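Local coordinates for hypothetical protein Atu1540 (Agrobacterium tumefaciens str. C58, PDB 2HWJ) that is of unknown function but belongs to a putative ParB-like nuclease family and may therefore act on nucleic acid, at residues A[27-32]-A[71-76]; A[17-22]-A[126-131]; A[134-139]-A[169-174]. All coordinates share one frame; numbering follows the deposited sequence.

Contact 1. Residues A[27-32]-A[71-76]; sequences REVELK and LVLALS
Val29 faces helix 69-77 with both of its methyl groups, and each finds a different neighbour. CG1 lies anti to the backbone N (chi1 172°), which sets this branch beside the backbone of Ala74, 3.9 Å from Ala74 CA. The other branch, CG2, meets one methyl of Leu73, with Val29 CG2 and Leu73 CD2 3.8 Å apart; the two side chains cross at about a right angle, so they touch at their ends and do not run alongside one another. The carbonyl of Val29 is drawn into the same interface, since Val29 O stands 3.9 Å from Ala74 CB. One turn later Lys32 continues the seam with its hydrocarbon part. Its CB packs on Ala74 CB at 3.7 Å, and the chain then bends so that CD and CE pass along the start of the other segment, Lys32 CE lying 4.1 Å from Leu71 CB. His70 of the same helix 69-77 and Tyr5 of the second subunit also pack on Lys32, so this end of the seam adjoins a subunit contact.

Ala74 sits at the closest backbone approach, its CA 5.1 Å from that of Val29, and its single methyl is received between Val29 and Lys32. Such a small residue is well suited to two helices whose axes pass 8.3 Å apart at a crossing angle of -56°. Val24 of strand 23-24 touches both Val29 and Leu73 and extends the apolar patch. Methyl and methylene groups meet each other and the backbone, with no hydrogen bond between the segments, so the pairing rests on van der Waals packing, to which even a lysine contributes its aliphatic stem.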
loop_
_atom_site.group_PDB
_atom_site.type_symbol
_atom_site.label_atom_id
_atom_site.label_comp_id
_atom_site.label_asym_id
_atom_site.label_seq_id
_atom_site.Cartn_x
_atom_site.Cartn_y
_atom_site.Cartn_z
ATOM N N ARG A 27 -17.101 24.289 5.404
ATOM C CA ARG A 27 -17.857 23.881 6.595
ATOM C C ARG A 27 -16.944 23.137 7.589
ATOM O O ARG A 27 -17.045 23.349 8.790
ATOM C CB ARG A 27 -19.085 23.021 6.246
ATOM C CG ARG A 27 -20.360 23.494 6.894
ATOM C CD ARG A 27 -21.485 22.468 6.852
ATOM N NE ARG A 27 -21.232 21.369 7.784
ATOM C CZ ARG A 27 -22.031 21.023 8.806
ATOM N NH1 ARG A 27 -23.162 21.712 9.035
ATOM N NH2 ARG A 27 -21.686 19.983 9.596
ATOM N N GLU A 28 -16.074 22.245 7.068
ATOM C CA GLU A 28 -15.165 21.451 7.878
ATOM C C GLU A 28 -14.186 22.458 8.519
ATOM O O GLU A 28 -14.026 22.459 9.765
ATOM C CB GLU A 28 -14.456 20.384 7.012
ATOM C CG GLU A 28 -13.686 19.215 7.785
ATOM C CD GLU A 28 -13.600 17.793 6.975
ATOM O OE1 GLU A 28 -13.598 17.803 5.696
ATOM O OE2 GLU A 28 -13.503 16.672 7.581
ATOM N N VAL A 29 -13.594 23.348 7.679
ATOM C CA VAL A 29 -12.766 24.449 8.187
ATOM C C VAL A 29 -13.441 25.107 9.412
ATOM O O VAL A 29 -12.894 25.021 10.528
ATOM C CB VAL A 29 -12.460 25.503 7.123
ATOM C CG1 VAL A 29 -11.767 26.735 7.717
ATOM C CG2 VAL A 29 -11.624 24.909 6.079
ATOM N N GLU A 30 -14.624 25.707 9.233
ATOM C CA GLU A 30 -15.369 26.367 10.350
ATOM C C GLU A 30 -15.556 25.498 11.618
ATOM O O GLU A 30 -15.345 25.986 12.755
ATOM C CB GLU A 30 -16.716 26.933 9.882
ATOM C CG GLU A 30 -16.635 28.045 8.829
ATOM C CD GLU A 30 -15.819 29.265 9.279
ATOM O OE1 GLU A 30 -14.799 29.622 8.576
ATOM O OE2 GLU A 30 -16.186 29.869 10.329
ATOM N N LEU A 31 -15.929 24.222 11.449
ATOM C CA LEU A 31 -15.938 23.306 12.611
ATOM C C LEU A 31 -14.565 23.262 13.292
ATOM O O LEU A 31 -14.480 23.574 14.479
ATOM C CB LEU A 31 -16.458 21.909 12.275
ATOM C CG LEU A 31 -17.953 21.966 11.890
ATOM C CD1 LEU A 31 -18.455 20.568 11.533
ATOM C CD2 LEU A 31 -18.873 22.657 12.954
ATOM N N LYS A 32 -13.485 22.944 12.550
ATOM C CA LYS A 32 -12.140 23.053 13.137
ATOM C C LYS A 32 -11.954 24.397 13.846
ATOM O O LYS A 32 -11.589 24.393 15.014
ATOM C CB LYS A 32 -11.039 22.741 12.151
ATOM C CG LYS A 32 -10.723 21.240 12.005
ATOM C CD LYS A 32 -10.296 21.020 10.567
ATOM C CE LYS A 32 -9.743 19.653 10.245
ATOM N NZ LYS A 32 -10.180 18.553 11.140
ATOM N N LEU A 71 -7.205 21.949 8.378
ATOM C CA LEU A 71 -6.724 22.341 9.677
ATOM C C LEU A 71 -5.869 23.524 9.481
ATOM O O LEU A 71 -6.006 24.511 10.224
ATOM C CB LEU A 71 -5.914 21.226 10.284
ATOM C CG LEU A 71 -5.310 21.760 11.570
ATOM C CD1 LEU A 71 -6.421 22.109 12.544
ATOM C CD2 LEU A 71 -4.279 20.840 12.197
ATOM N N VAL A 72 -5.016 23.490 8.471
ATOM C CA VAL A 72 -4.174 24.671 8.291
ATOM C C VAL A 72 -4.939 25.963 7.916
ATOM O O VAL A 72 -4.643 27.058 8.475
ATOM C CB VAL A 72 -2.942 24.420 7.383
ATOM C CG1 VAL A 72 -2.181 25.676 7.174
ATOM C CG2 VAL A 72 -1.993 23.371 8.013
ATOM N N LEU A 73 -5.950 25.875 7.051
ATOM C CA LEU A 73 -6.756 27.072 6.822
ATOM C C LEU A 73 -7.473 27.483 8.124
ATOM O O LEU A 73 -7.578 28.680 8.442
ATOM C CB LEU A 73 -7.711 26.842 5.692
ATOM C CG LEU A 73 -8.641 27.931 5.149
ATOM C CD1 LEU A 73 -7.861 29.171 4.693
ATOM C CD2 LEU A 73 -9.515 27.376 4.026
ATOM N N ALA A 74 -7.942 26.494 8.886
ATOM C CA ALA A 74 -8.660 26.832 10.110
ATOM C C ALA A 74 -7.723 27.701 10.961
ATOM O O ALA A 74 -8.129 28.776 11.482
ATOM C CB ALA A 74 -9.071 25.599 10.885
ATOM N N LEU A 75 -6.464 27.255 11.084
ATOM C CA LEU A 75 -5.548 27.895 12.037
ATOM C C LEU A 75 -5.201 29.270 11.467
ATOM O O LEU A 75 -5.137 30.278 12.176
ATOM C CB LEU A 75 -4.291 27.058 12.232
ATOM C CG LEU A 75 -3.981 26.044 13.337
ATOM C CD1 LEU A 75 -5.098 25.588 14.118
ATOM C CD2 LEU A 75 -3.268 24.841 12.770
ATOM N N SER A 76 -5.057 29.320 10.163
ATOM C CA SER A 76 -4.735 30.570 9.543
ATOM C C SER A 76 -5.839 31.610 9.759
ATOM O O SER A 76 -5.569 32.733 10.236
ATOM C CB SER A 76 -4.546 30.357 8.088
ATOM O OG SER A 76 -4.422 31.647 7.606
#

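Contact 2. Residues A[17-22]-A[126-131]; sequences LRPTQI and KNIHDL
This is van der Waals packing of side chains on backbone between two loops, with Pro19 over the backbone from Lys126 to Ile128 where the link from strand 9-13 to strand 23-24 passes the approach to strand 132-133. The proline ring is laid against backbone, with Pro19 CG 3.6 Å from Ile128 N, and it also reaches the tip of the isoleucine, where Pro19 CG and Ile128 CD1 are 4.3 Å apart. On one flank of the proline, Arg18 crosses Lys126 obliquely. Arg18 NH1 is 3.6 Å from Lys126 CB, whereas the bent lysine chain carries NZ 6.6 Å from Arg18 NH1; Arg62 is a closer like-charged neighbour of the same guanidinium. At the far end Leu131 lies beside Ile22, and a CA-H...O contact joins Leu131 CA to Ile22 O at 3.6 Å. The second loop is braced internally: Asn127 ND2 donates to Asp130 OD2 (2.8 Å, 151°) across a short 3-10 turn, striking the carboxylate from above its plane.

Strand 63-65 pairs through backbone hydrogen bonds with Arg18, helix 69-77 offers His69 to Pro19 and Leu73 to Ile128, and the backbone of Ile22 hydrogen-bonds to that of Glu132 just where strands 23-24 and 132-133 pair in parallel.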
loop_
_atom_site.group_PDB
_atom_site.type_symbol
_atom_site.label_atom_id
_atom_site.label_comp_id
_atom_site.label_asym_id
_atom_site.label_seq_id
_atom_site.Cartn_x
_atom_site.Cartn_y
_atom_site.Cartn_z
ATOM N N LEU A 17 3.552 28.326 3.626
ATOM C CA LEU A 17 3.297 27.003 3.097
ATOM C C LEU A 17 2.653 27.026 1.780
ATOM O O LEU A 17 1.696 27.739 1.545
ATOM C CB LEU A 17 2.379 26.191 3.958
ATOM C CG LEU A 17 3.045 25.555 5.144
ATOM C CD1 LEU A 17 1.974 25.304 6.220
ATOM C CD2 LEU A 17 3.678 24.285 4.675
ATOM N N ARG A 18 3.125 26.168 0.919
ATOM C CA ARG A 18 2.551 26.109 -0.360
ATOM C C ARG A 18 1.556 24.951 -0.410
ATOM O O ARG A 18 1.932 23.834 -0.252
ATOM C CB ARG A 18 3.680 25.984 -1.367
ATOM C CG ARG A 18 4.399 27.281 -1.497
ATOM C CD ARG A 18 4.065 27.985 -2.772
ATOM N NE ARG A 18 5.291 28.637 -3.236
ATOM C CZ ARG A 18 5.504 29.958 -3.306
ATOM N NH1 ARG A 18 4.528 30.839 -3.054
ATOM N NH2 ARG A 18 6.701 30.409 -3.697
ATOM N N PRO A 19 0.279 25.231 -0.640
ATOM C CA PRO A 19 -0.788 24.247 -0.762
ATOM C C PRO A 19 -0.493 23.147 -1.792
ATOM O O PRO A 19 0.331 23.384 -2.669
ATOM C CB PRO A 19 -1.970 25.069 -1.312
ATOM C CG PRO A 19 -1.712 26.423 -0.913
ATOM C CD PRO A 19 -0.209 26.612 -0.765
ATOM N N THR A 20 -1.206 21.994 -1.752
ATOM C CA THR A 20 -1.055 21.101 -2.857
ATOM C C THR A 20 -2.381 20.665 -3.397
ATOM O O THR A 20 -2.500 19.658 -4.106
ATOM C CB THR A 20 -0.042 19.882 -2.517
ATOM O OG1 THR A 20 -0.555 19.084 -1.465
ATOM C CG2 THR A 20 1.407 20.353 -2.147
ATOM N N GLN A 21 -3.415 21.433 -3.106
ATOM C CA GLN A 21 -4.798 21.205 -3.629
ATOM C C GLN A 21 -5.511 22.540 -3.744
ATOM O O GLN A 21 -5.125 23.547 -3.126
ATOM C CB GLN A 21 -5.584 20.221 -2.743
ATOM C CG GLN A 21 -5.933 20.710 -1.344
ATOM C CD GLN A 21 -6.418 19.602 -0.464
ATOM O OE1 GLN A 21 -5.702 18.652 -0.290
ATOM N NE2 GLN A 21 -7.616 19.728 0.148
ATOM N N ILE A 22 -6.562 22.572 -4.538
ATOM C CA ILE A 22 -7.237 23.794 -4.898
ATOM C C ILE A 22 -8.360 24.078 -3.938
ATOM O O ILE A 22 -8.648 25.235 -3.668
ATOM C CB ILE A 22 -7.718 23.670 -6.326
ATOM C CG1 ILE A 22 -6.492 23.635 -7.217
ATOM C CG2 ILE A 22 -8.490 24.878 -6.733
ATOM C CD1 ILE A 22 -6.739 23.255 -8.543
ATOM N N LYS A 126 -0.911 29.407 -4.447
ATOM C CA LYS A 126 0.324 29.585 -3.720
ATOM C C LYS A 126 0.168 29.868 -2.258
ATOM O O LYS A 126 0.971 29.411 -1.508
ATOM C CB LYS A 126 1.220 30.644 -4.353
ATOM C CG LYS A 126 1.702 30.247 -5.776
ATOM C CD LYS A 126 0.896 31.043 -6.796
ATOM C CE LYS A 126 0.476 30.160 -7.966
ATOM N NZ LYS A 126 1.625 29.661 -8.841
ATOM N N ASN A 127 -0.868 30.559 -1.822
ATOM C CA ASN A 127 -1.140 30.672 -0.399
ATOM C C ASN A 127 -2.398 29.910 0.007
ATOM O O ASN A 127 -3.403 29.881 -0.747
ATOM C CB ASN A 127 -1.355 32.121 -0.024
ATOM C CG ASN A 127 -0.697 33.050 -0.978
ATOM O OD1 ASN A 127 0.421 33.559 -0.718
ATOM N ND2 ASN A 127 -1.371 33.296 -2.126
ATOM N N ILE A 128 -2.335 29.327 1.203
ATOM C CA ILE A 128 -3.458 28.762 1.919
ATOM C C ILE A 128 -4.705 29.670 1.885
ATOM O O ILE A 128 -5.773 29.218 1.523
ATOM C CB ILE A 128 -3.035 28.552 3.385
ATOM C CG1 ILE A 128 -1.873 27.543 3.490
ATOM C CG2 ILE A 128 -4.139 28.008 4.191
ATOM C CD1 ILE A 128 -2.336 26.053 3.278
ATOM N N HIS A 129 -4.577 30.944 2.252
ATOM C CA HIS A 129 -5.751 31.822 2.240
ATOM C C HIS A 129 -6.541 31.836 0.865
ATOM O O HIS A 129 -7.655 32.294 0.824
ATOM C CB HIS A 129 -5.419 33.208 2.851
ATOM C CG HIS A 129 -4.544 34.114 1.982
ATOM N ND1 HIS A 129 -4.826 34.418 0.652
ATOM C CD2 HIS A 129 -3.442 34.864 2.289
ATOM C CE1 HIS A 129 -3.930 35.282 0.175
ATOM N NE2 HIS A 129 -3.084 35.571 1.151
ATOM N N ASP A 130 -5.965 31.276 -0.217
ATOM C CA ASP A 130 -6.630 31.083 -1.536
ATOM C C ASP A 130 -7.342 29.735 -1.788
ATOM O O ASP A 130 -7.857 29.516 -2.815
ATOM C CB ASP A 130 -5.621 31.185 -2.667
ATOM C CG ASP A 130 -5.052 32.602 -2.847
ATOM O OD1 ASP A 130 -5.781 33.595 -2.602
ATOM O OD2 ASP A 130 -3.852 32.676 -3.274
ATOM N N LEU A 131 -7.353 28.796 -0.882
ATOM C CA LEU A 131 -8.200 27.651 -1.095
ATOM C C LEU A 131 -9.637 28.039 -1.424
ATOM O O LEU A 131 -10.149 28.965 -0.867
ATOM C CB LEU A 131 -8.121 26.786 0.124
ATOM C CG LEU A 131 -6.682 26.249 0.113
ATOM C CD1 LEU A 131 -6.348 25.429 1.345
ATOM C CD2 LEU A 131 -6.478 25.376 -1.153
#

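Contact 3. Residues A[134-139]-A[169-174]; sequences DPFRSL and IDRDLL
Asp134 OD1 is approached by three donors: weak capping bonds from Phe136 N (2.8 Å) and Arg137 N (3.2 Å), and a salt bridge from Arg166 of helix 157-166. This is an N-cap at the head of helix 135-146, and a second aspartate caps the helix it packs against, Asp170 OD1 accepting from Asp172 N at 3.3 Å with the donor well above the carboxylate plane. The capping bonds stay within their own segments, whereas the Arg166 salt bridge ties the first cap to helix 157-166. What joins the segments is apolar, and it begins right after the first cap, with Pro135 CB set 4.0 Å from Leu174 CD1.

Phe136 carries most of the remaining contact. Its CG stands anti to the carbonyl carbon (chi1 -67°), which sends the ring out between Ile169, Arg171 and Leu174, while Ala162 and Arg166 of helix 157-166 also touch it. One turn on, Leu139 adds a second row: CD2 meets Ile169 CD1 at 3.9 Å, and CD1 approaches the CD2 branch of Leu174. Leu174 thus turns CD1 to the ring and Pro135, and CD2 to Leu139, in a cluster of helices to which helix 178-189 contributes Phe178 against Leu139 and Leu188 against Ile169. Around the aromatic ring the approaches differ: Arg171 CG comes up at the edge, near the ring plane, whereas Leu174 CD1 makes a CH-pi contact over one face, 3.6 Å from the centroid of the Phe136 ring and 15° off its normal.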
loop_
_atom_site.group_PDB
_atom_site.type_symbol
_atom_site.label_atom_id
_atom_site.label_comp_id
_atom_site.label_asym_id
_atom_site.label_seq_id
_atom_site.Cartn_x
_atom_site.Cartn_y
_atom_site.Cartn_z
ATOM N N ASP A 134 -14.991 23.707 -1.515
ATOM C CA ASP A 134 -15.775 22.655 -2.151
ATOM C C ASP A 134 -16.890 22.084 -1.219
ATOM O O ASP A 134 -16.661 21.290 -0.328
ATOM C CB ASP A 134 -14.938 21.647 -2.909
ATOM C CG ASP A 134 -15.762 20.408 -3.423
ATOM O OD1 ASP A 134 -17.036 20.440 -3.339
ATOM O OD2 ASP A 134 -15.139 19.372 -3.908
ATOM N N PRO A 135 -18.131 22.535 -1.427
ATOM C CA PRO A 135 -19.158 22.127 -0.452
ATOM C C PRO A 135 -19.398 20.635 -0.492
ATOM O O PRO A 135 -19.768 20.055 0.525
ATOM C CB PRO A 135 -20.426 22.923 -0.870
ATOM C CG PRO A 135 -20.162 23.334 -2.363
ATOM C CD PRO A 135 -18.632 23.456 -2.483
ATOM N N PHE A 136 -19.171 19.969 -1.612
ATOM C CA PHE A 136 -19.276 18.481 -1.526
ATOM C C PHE A 136 -18.150 17.875 -0.747
ATOM O O PHE A 136 -18.336 16.805 -0.126
ATOM C CB PHE A 136 -19.519 17.790 -2.874
ATOM C CG PHE A 136 -20.853 18.132 -3.430
ATOM C CD1 PHE A 136 -21.006 19.266 -4.261
ATOM C CD2 PHE A 136 -22.004 17.438 -3.004
ATOM C CE1 PHE A 136 -22.257 19.655 -4.713
ATOM C CE2 PHE A 136 -23.289 17.829 -3.463
ATOM C CZ PHE A 136 -23.404 18.935 -4.334
ATOM N N ARG A 137 -17.001 18.557 -0.721
ATOM C CA ARG A 137 -15.991 18.047 0.138
ATOM C C ARG A 137 -16.499 18.024 1.603
ATOM O O ARG A 137 -16.184 17.056 2.353
ATOM C CB ARG A 137 -14.733 18.831 -0.031
ATOM C CG ARG A 137 -13.653 18.407 0.881
ATOM C CD ARG A 137 -13.276 17.007 0.630
ATOM N NE ARG A 137 -12.232 16.601 1.535
ATOM C CZ ARG A 137 -12.441 16.329 2.827
ATOM N NH1 ARG A 137 -13.663 16.443 3.338
ATOM N NH2 ARG A 137 -11.431 15.974 3.615
ATOM N N SER A 138 -17.289 19.035 2.024
ATOM C CA SER A 138 -17.753 19.087 3.424
ATOM C C SER A 138 -18.778 18.032 3.663
ATOM O O SER A 138 -18.837 17.400 4.730
ATOM C CB SER A 138 -18.425 20.376 3.734
ATOM O OG SER A 138 -17.531 21.437 3.680
ATOM N N LEU A 139 -19.637 17.874 2.671
ATOM C CA LEU A 139 -20.654 16.851 2.757
ATOM C C LEU A 139 -19.996 15.474 2.889
ATOM O O LEU A 139 -20.333 14.756 3.813
ATOM C CB LEU A 139 -21.571 16.882 1.537
ATOM C CG LEU A 139 -22.777 15.952 1.708
ATOM C CD1 LEU A 139 -23.723 16.392 2.841
ATOM C CD2 LEU A 139 -23.525 15.759 0.440
ATOM N N ILE A 169 -26.513 14.817 -5.788
ATOM C CA ILE A 169 -27.299 15.610 -4.892
ATOM C C ILE A 169 -27.252 17.043 -5.425
ATOM O O ILE A 169 -26.193 17.556 -5.819
ATOM C CB ILE A 169 -26.816 15.467 -3.451
ATOM C CG1 ILE A 169 -26.952 14.026 -2.939
ATOM C CG2 ILE A 169 -27.572 16.413 -2.519
ATOM C CD1 ILE A 169 -26.351 13.872 -1.494
ATOM N N ASP A 170 -28.424 17.646 -5.477
ATOM C CA ASP A 170 -28.647 19.005 -5.957
ATOM C C ASP A 170 -27.854 20.018 -5.073
ATOM O O ASP A 170 -27.961 19.907 -3.860
ATOM C CB ASP A 170 -30.171 19.168 -5.850
ATOM C CG ASP A 170 -30.695 20.460 -6.359
ATOM O OD1 ASP A 170 -29.968 21.385 -6.767
ATOM O OD2 ASP A 170 -31.945 20.569 -6.340
ATOM N N ARG A 171 -27.055 20.961 -5.629
ATOM C CA ARG A 171 -26.344 21.949 -4.744
ATOM C C ARG A 171 -27.299 22.804 -3.870
ATOM O O ARG A 171 -26.968 23.198 -2.729
ATOM C CB ARG A 171 -25.492 22.956 -5.507
ATOM C CG ARG A 171 -24.687 22.425 -6.612
ATOM C CD ARG A 171 -24.585 23.538 -7.745
ATOM N NE ARG A 171 -23.489 23.195 -8.677
ATOM C CZ ARG A 171 -23.441 23.506 -9.974
ATOM N NH1 ARG A 171 -24.432 24.208 -10.544
ATOM N NH2 ARG A 171 -22.388 23.114 -10.704
ATOM N N ASP A 172 -28.440 23.121 -4.452
ATOM C CA ASP A 172 -29.492 23.786 -3.771
ATOM C C ASP A 172 -30.009 23.036 -2.532
ATOM O O ASP A 172 -30.513 23.667 -1.597
ATOM C CB ASP A 172 -30.608 24.121 -4.790
ATOM C CG ASP A 172 -30.118 25.147 -5.843
ATOM O OD1 ASP A 172 -28.952 25.610 -5.696
ATOM O OD2 ASP A 172 -30.866 25.504 -6.796
ATOM N N LEU A 173 -29.885 21.709 -2.488
ATOM C CA LEU A 173 -30.322 21.000 -1.304
ATOM C C LEU A 173 -29.302 21.253 -0.244
ATOM O O LEU A 173 -29.618 21.371 0.932
ATOM C CB LEU A 173 -30.402 19.512 -1.575
ATOM C CG LEU A 173 -31.501 18.700 -0.844
ATOM C CD1 LEU A 173 -30.920 17.535 -0.008
ATOM C CD2 LEU A 173 -32.608 19.559 -0.054
ATOM N N LEU A 174 -28.071 21.362 -0.710
ATOM C CA LEU A 174 -26.892 21.407 0.130
ATOM C C LEU A 174 -26.776 22.753 0.813
ATOM O O LEU A 174 -26.201 22.846 1.901
ATOM C CB LEU A 174 -25.635 21.200 -0.710
ATOM C CG LEU A 174 -24.649 20.203 -0.164
ATOM C CD1 LEU A 174 -23.286 20.193 -0.872
ATOM C CD2 LEU A 174 -24.452 20.387 1.332
#

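All three contacts are mainly buried, but they occupy different parts of the fold. Contacts 1 and 2 lie closer to the centre of the chain and adjoin: Leu73 CD1 of helix 69-77 packs 3.8 Å from Ile128 O, so one helix serves both, and contact 1 is nested within the long loop that contact 2 closes. Contact 3 lies farther out, among the C-terminal helices, and is tied to contact 1 by the Glu28–Arg137 salt bridge. Chemistry follows place. Helix pairs meet largely through aliphatic groups, with an aromatic face added in contact 3. Exposed residues, a charged one among them, edge both contacts 2 and 3; the loops of contact 2 differ in setting proline against backbone.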